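Local structure of actinorhodin polyketide putative beta-ketoacyl synthase 2 (Streptomyces coelicolor A3, 1TQY) at residues B[166-178]-B[339-351]. The protein probably serves as the chain length factor that partners a ketosynthase in building the polyketide backbone of the antibiotic actinorhodin. Residues are numbered along the deposited sequence; the frame is centred on the assembly and turned at random.
Sequences VAEQAGGLDALGH and GRLYSGGGPLDVV
Q169 lays its amide over one face of the R340 guanidinium in the buried turns leading into two helices of the thiolase fold, 171-185 and 345-359. Q169 stands at the ketosynthase nucleophile position, where catalytic relatives carry cysteine. Its CG is anti to the backbone N (chi1 -175°), and a bend at chi2 then turns the amide to within 17° of the guanidinium plane. Q169 NE2 lies 3.5 Å above that plane, over its centre, while the R340 guanidinium also forms a salt bridge with D305.

A single direct hydrogen bond, itself weak, joins the segments: Y342 N donates to Q169 OE1 (2.7 Å) at a bent angle. The other polar links run through water. Water 1 lies in the guanidinium plane, within hydrogen-bonding range of both E168 OE1 and Q169 OE1. E168 OE1 also meets the edge of the Y342 ring, 3.4 Å from Y342 CD1; the phenol hydroxyl is held by Q207 and Y233.

Apolar packing follows the helices; the axes of segments 171-178 and 345-351 approach to 7.3 Å, with 68° between their N-to-C directions. Side-chain-less G172 lets P347 sit tightly on the backbone, P347 CD being 3.4 Å from G172 CA. L173 CD1 rests on G346 CA, and L176 CD2 meets V350 CG2 tip to tip at 3.7 Å. Between the two backbones, water 3 donates to Q169 O and Y342 O and accepts from G346 N at 2.9 Å.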
loop_
_atom_site.group_PDB
_atom_site.type_symbol
_atom_site.label_atom_id
_atom_site.label_comp_id
_atom_site.label_asym_id
_atom_site.label_seq_id
_atom_site.Cartn_x
_atom_site.Cartn_y
_atom_site.Cartn_z
ATOM N N VAL B 166 2.250 1.815 1.032
ATOM C CA VAL B 166 3.123 2.766 0.360
ATOM C C VAL B 166 3.140 4.052 1.191
ATOM O O VAL B 166 2.095 4.654 1.432
ATOM C CB VAL B 166 2.642 3.113 -1.083
ATOM C CG1 VAL B 166 3.625 4.100 -1.717
ATOM C CG2 VAL B 166 2.552 1.850 -1.947
ATOM N N ALA B 167 4.333 4.455 1.626
ATOM C CA ALA B 167 4.536 5.664 2.434
ATOM C C ALA B 167 6.011 6.052 2.330
ATOM O O ALA B 167 6.680 6.322 3.331
ATOM C CB ALA B 167 4.167 5.391 3.898
ATOM N N GLU B 168 6.502 6.074 1.094
ATOM C CA GLU B 168 7.898 6.370 0.797
ATOM C C GLU B 168 8.804 5.631 1.787
ATOM O O GLU B 168 8.548 4.456 2.076
ATOM C CB GLU B 168 8.139 7.874 0.801
ATOM C CG GLU B 168 9.220 8.285 -0.185
ATOM C CD GLU B 168 10.466 8.777 0.521
ATOM O OE1 GLU B 168 11.496 8.956 -0.155
ATOM O OE2 GLU B 168 10.405 8.984 1.756
ATOM N N GLN B 169 9.844 6.278 2.310
ATOM C CA GLN B 169 10.772 5.604 3.248
ATOM C C GLN B 169 10.184 5.279 4.623
ATOM O O GLN B 169 10.804 4.584 5.431
ATOM C CB GLN B 169 12.065 6.427 3.435
ATOM C CG GLN B 169 13.138 5.714 4.303
ATOM C CD GLN B 169 14.482 5.545 3.588
ATOM O OE1 GLN B 169 14.550 5.596 2.358
ATOM N NE2 GLN B 169 15.551 5.326 4.358
ATOM N N ALA B 170 8.999 5.786 4.909
ATOM C CA ALA B 170 8.402 5.482 6.205
ATOM C C ALA B 170 7.657 4.149 6.117
ATOM O O ALA B 170 7.439 3.480 7.123
ATOM C CB ALA B 170 7.438 6.588 6.610
ATOM N N GLY B 171 7.286 3.777 4.897
ATOM C CA GLY B 171 6.528 2.558 4.677
ATOM C C GLY B 171 7.079 1.280 5.275
ATOM O O GLY B 171 6.324 0.501 5.855
ATOM N N GLY B 172 8.380 1.064 5.118
ATOM C CA GLY B 172 9.025 -0.123 5.642
ATOM C C GLY B 172 8.782 -0.349 7.117
ATOM O O GLY B 172 8.533 -1.483 7.535
ATOM N N LEU B 173 8.855 0.715 7.913
ATOM C CA LEU B 173 8.624 0.599 9.351
ATOM C C LEU B 173 7.140 0.372 9.580
ATOM O O LEU B 173 6.757 -0.455 10.397
ATOM C CB LEU B 173 9.091 1.875 10.072
ATOM C CG LEU B 173 10.157 1.682 11.154
ATOM C CD1 LEU B 173 11.320 0.920 10.562
ATOM C CD2 LEU B 173 10.624 3.037 11.713
ATOM N N ASP B 174 6.308 1.100 8.840
ATOM C CA ASP B 174 4.866 0.951 8.952
ATOM C C ASP B 174 4.446 -0.486 8.648
ATOM O O ASP B 174 3.543 -1.014 9.292
ATOM C CB ASP B 174 4.157 1.915 8.000
ATOM C CG ASP B 174 4.224 3.362 8.470
ATOM O OD1 ASP B 174 3.900 4.268 7.665
ATOM O OD2 ASP B 174 4.589 3.600 9.644
ATOM N N ALA B 175 5.105 -1.109 7.670
ATOM C CA ALA B 175 4.790 -2.486 7.287
ATOM C C ALA B 175 5.031 -3.410 8.480
ATOM O O ALA B 175 4.203 -4.265 8.798
ATOM C CB ALA B 175 5.657 -2.915 6.091
ATOM N N LEU B 176 6.179 -3.224 9.123
ATOM C CA LEU B 176 6.579 -4.004 10.287
ATOM C C LEU B 176 5.579 -3.822 11.421
ATOM O O LEU B 176 5.228 -4.772 12.123
ATOM C CB LEU B 176 7.972 -3.576 10.741
ATOM C CG LEU B 176 9.158 -4.455 10.343
ATOM C CD1 LEU B 176 8.882 -5.192 9.045
ATOM C CD2 LEU B 176 10.402 -3.580 10.224
ATOM N N GLY B 177 5.122 -2.589 11.598
ATOM C CA GLY B 177 4.148 -2.325 12.638
ATOM C C GLY B 177 2.827 -2.971 12.254
ATOM O O GLY B 177 2.071 -3.447 13.109
ATOM N N HIS B 178 2.544 -2.992 10.955
ATOM C CA HIS B 178 1.299 -3.578 10.448
ATOM C C HIS B 178 1.311 -5.091 10.694
ATOM O O HIS B 178 0.280 -5.706 10.992
ATOM C CB HIS B 178 1.149 -3.278 8.949
ATOM C CG HIS B 178 -0.173 -3.685 8.370
ATOM N ND1 HIS B 178 -1.054 -2.779 7.813
ATOM C CD2 HIS B 178 -0.748 -4.905 8.217
ATOM C CE1 HIS B 178 -2.110 -3.423 7.342
ATOM N NE2 HIS B 178 -1.949 -4.714 7.574
ATOM N N GLY B 339 22.920 3.985 1.630
ATOM C CA GLY B 339 22.139 4.951 0.889
ATOM C C GLY B 339 20.722 4.735 1.391
ATOM O O GLY B 339 20.494 3.831 2.204
ATOM N N ARG B 340 19.771 5.548 0.938
ATOM C CA ARG B 340 18.382 5.405 1.373
ATOM C C ARG B 340 17.695 4.386 0.467
ATOM O O ARG B 340 17.634 4.569 -0.752
ATOM C CB ARG B 340 17.654 6.755 1.302
ATOM C CG ARG B 340 18.176 7.816 2.290
ATOM C CD ARG B 340 17.292 9.073 2.338
ATOM N NE ARG B 340 15.985 8.876 2.970
ATOM C CZ ARG B 340 15.774 8.831 4.283
ATOM N NH1 ARG B 340 16.787 8.962 5.128
ATOM N NH2 ARG B 340 14.544 8.677 4.753
ATOM N N LEU B 341 17.169 3.325 1.068
ATOM C CA LEU B 341 16.532 2.263 0.305
ATOM C C LEU B 341 15.008 2.348 0.295
ATOM O O LEU B 341 14.320 1.375 -0.013
ATOM C CB LEU B 341 16.989 0.899 0.839
ATOM C CG LEU B 341 18.492 0.756 1.139
ATOM C CD1 LEU B 341 18.722 -0.649 1.664
ATOM C CD2 LEU B 341 19.362 1.009 -0.123
ATOM N N TYR B 342 14.480 3.516 0.643
ATOM C CA TYR B 342 13.041 3.735 0.615
ATOM C C TYR B 342 12.270 2.718 1.452
ATOM O O TYR B 342 12.402 2.700 2.676
ATOM C CB TYR B 342 12.566 3.723 -0.846
ATOM C CG TYR B 342 13.239 4.788 -1.697
ATOM C CD1 TYR B 342 12.953 6.140 -1.509
ATOM C CD2 TYR B 342 14.207 4.450 -2.647
ATOM C CE1 TYR B 342 13.614 7.132 -2.238
ATOM C CE2 TYR B 342 14.876 5.437 -3.382
ATOM C CZ TYR B 342 14.573 6.774 -3.168
ATOM O OH TYR B 342 15.256 7.750 -3.869
ATOM N N SER B 343 11.477 1.866 0.808
ATOM C CA SER B 343 10.719 0.891 1.566
ATOM C C SER B 343 11.658 -0.128 2.197
ATOM O O SER B 343 11.261 -0.884 3.082
ATOM C CB SER B 343 9.666 0.199 0.684
ATOM O OG SER B 343 10.229 -0.851 -0.089
ATOM N N GLY B 344 12.917 -0.134 1.761
ATOM C CA GLY B 344 13.883 -1.062 2.331
ATOM C C GLY B 344 14.636 -0.486 3.525
ATOM O O GLY B 344 15.164 -1.222 4.354
ATOM N N GLY B 345 14.650 0.841 3.635
ATOM C CA GLY B 345 15.382 1.502 4.708
ATOM C C GLY B 345 14.984 1.215 6.142
ATOM O O GLY B 345 15.844 0.965 6.988
ATOM N N GLY B 346 13.688 1.268 6.427
ATOM C CA GLY B 346 13.226 1.007 7.780
ATOM C C GLY B 346 13.576 -0.421 8.175
ATOM O O GLY B 346 14.203 -0.673 9.219
ATOM N N PRO B 347 13.172 -1.391 7.349
ATOM C CA PRO B 347 13.452 -2.802 7.618
ATOM C C PRO B 347 14.935 -3.084 7.869
ATOM O O PRO B 347 15.283 -3.813 8.795
ATOM C CB PRO B 347 12.917 -3.489 6.368
ATOM C CG PRO B 347 11.681 -2.674 6.086
ATOM C CD PRO B 347 12.213 -1.249 6.240
ATOM N N LEU B 348 15.804 -2.493 7.049
ATOM C CA LEU B 348 17.242 -2.705 7.197
ATOM C C LEU B 348 17.770 -2.065 8.485
ATOM O O LEU B 348 18.665 -2.607 9.147
ATOM C CB LEU B 348 18.002 -2.160 5.980
ATOM C CG LEU B 348 19.463 -2.620 5.899
ATOM C CD1 LEU B 348 19.510 -4.138 5.962
ATOM C CD2 LEU B 348 20.110 -2.124 4.609
ATOM N N ASP B 349 17.216 -0.910 8.838
ATOM C CA ASP B 349 17.599 -0.218 10.066
ATOM C C ASP B 349 17.234 -1.111 11.256
ATOM O O ASP B 349 18.011 -1.254 12.202
ATOM C CB ASP B 349 16.869 1.129 10.160
ATOM C CG ASP B 349 17.644 2.271 9.496
ATOM O OD1 ASP B 349 18.588 2.009 8.707
ATOM O OD2 ASP B 349 17.301 3.447 9.759
ATOM N N VAL B 350 16.049 -1.715 11.192
ATOM C CA VAL B 350 15.593 -2.614 12.242
ATOM C C VAL B 350 16.556 -3.794 12.393
ATOM O O VAL B 350 16.921 -4.174 13.506
ATOM C CB VAL B 350 14.173 -3.142 11.942
ATOM C CG1 VAL B 350 13.829 -4.295 12.887
ATOM C CG2 VAL B 350 13.158 -1.998 12.118
ATOM N N VAL B 351 16.961 -4.378 11.269
ATOM C CA VAL B 351 17.892 -5.499 11.293
ATOM C C VAL B 351 19.213 -5.056 11.908
ATOM O O VAL B 351 19.797 -5.753 12.737
ATOM C CB VAL B 351 18.173 -6.035 9.869
ATOM C CG1 VAL B 351 19.316 -7.051 9.907
ATOM C CG2 VAL B 351 16.929 -6.684 9.301
HETATM O O HOH W 1 14.255 8.415 1.190
HETATM O O HOH W 2 12.502 10.179 2.969
HETATM O O HOH W 3 11.174 1.969 5.106
HETATM O O HOH W 4 18.119 3.276 3.802
#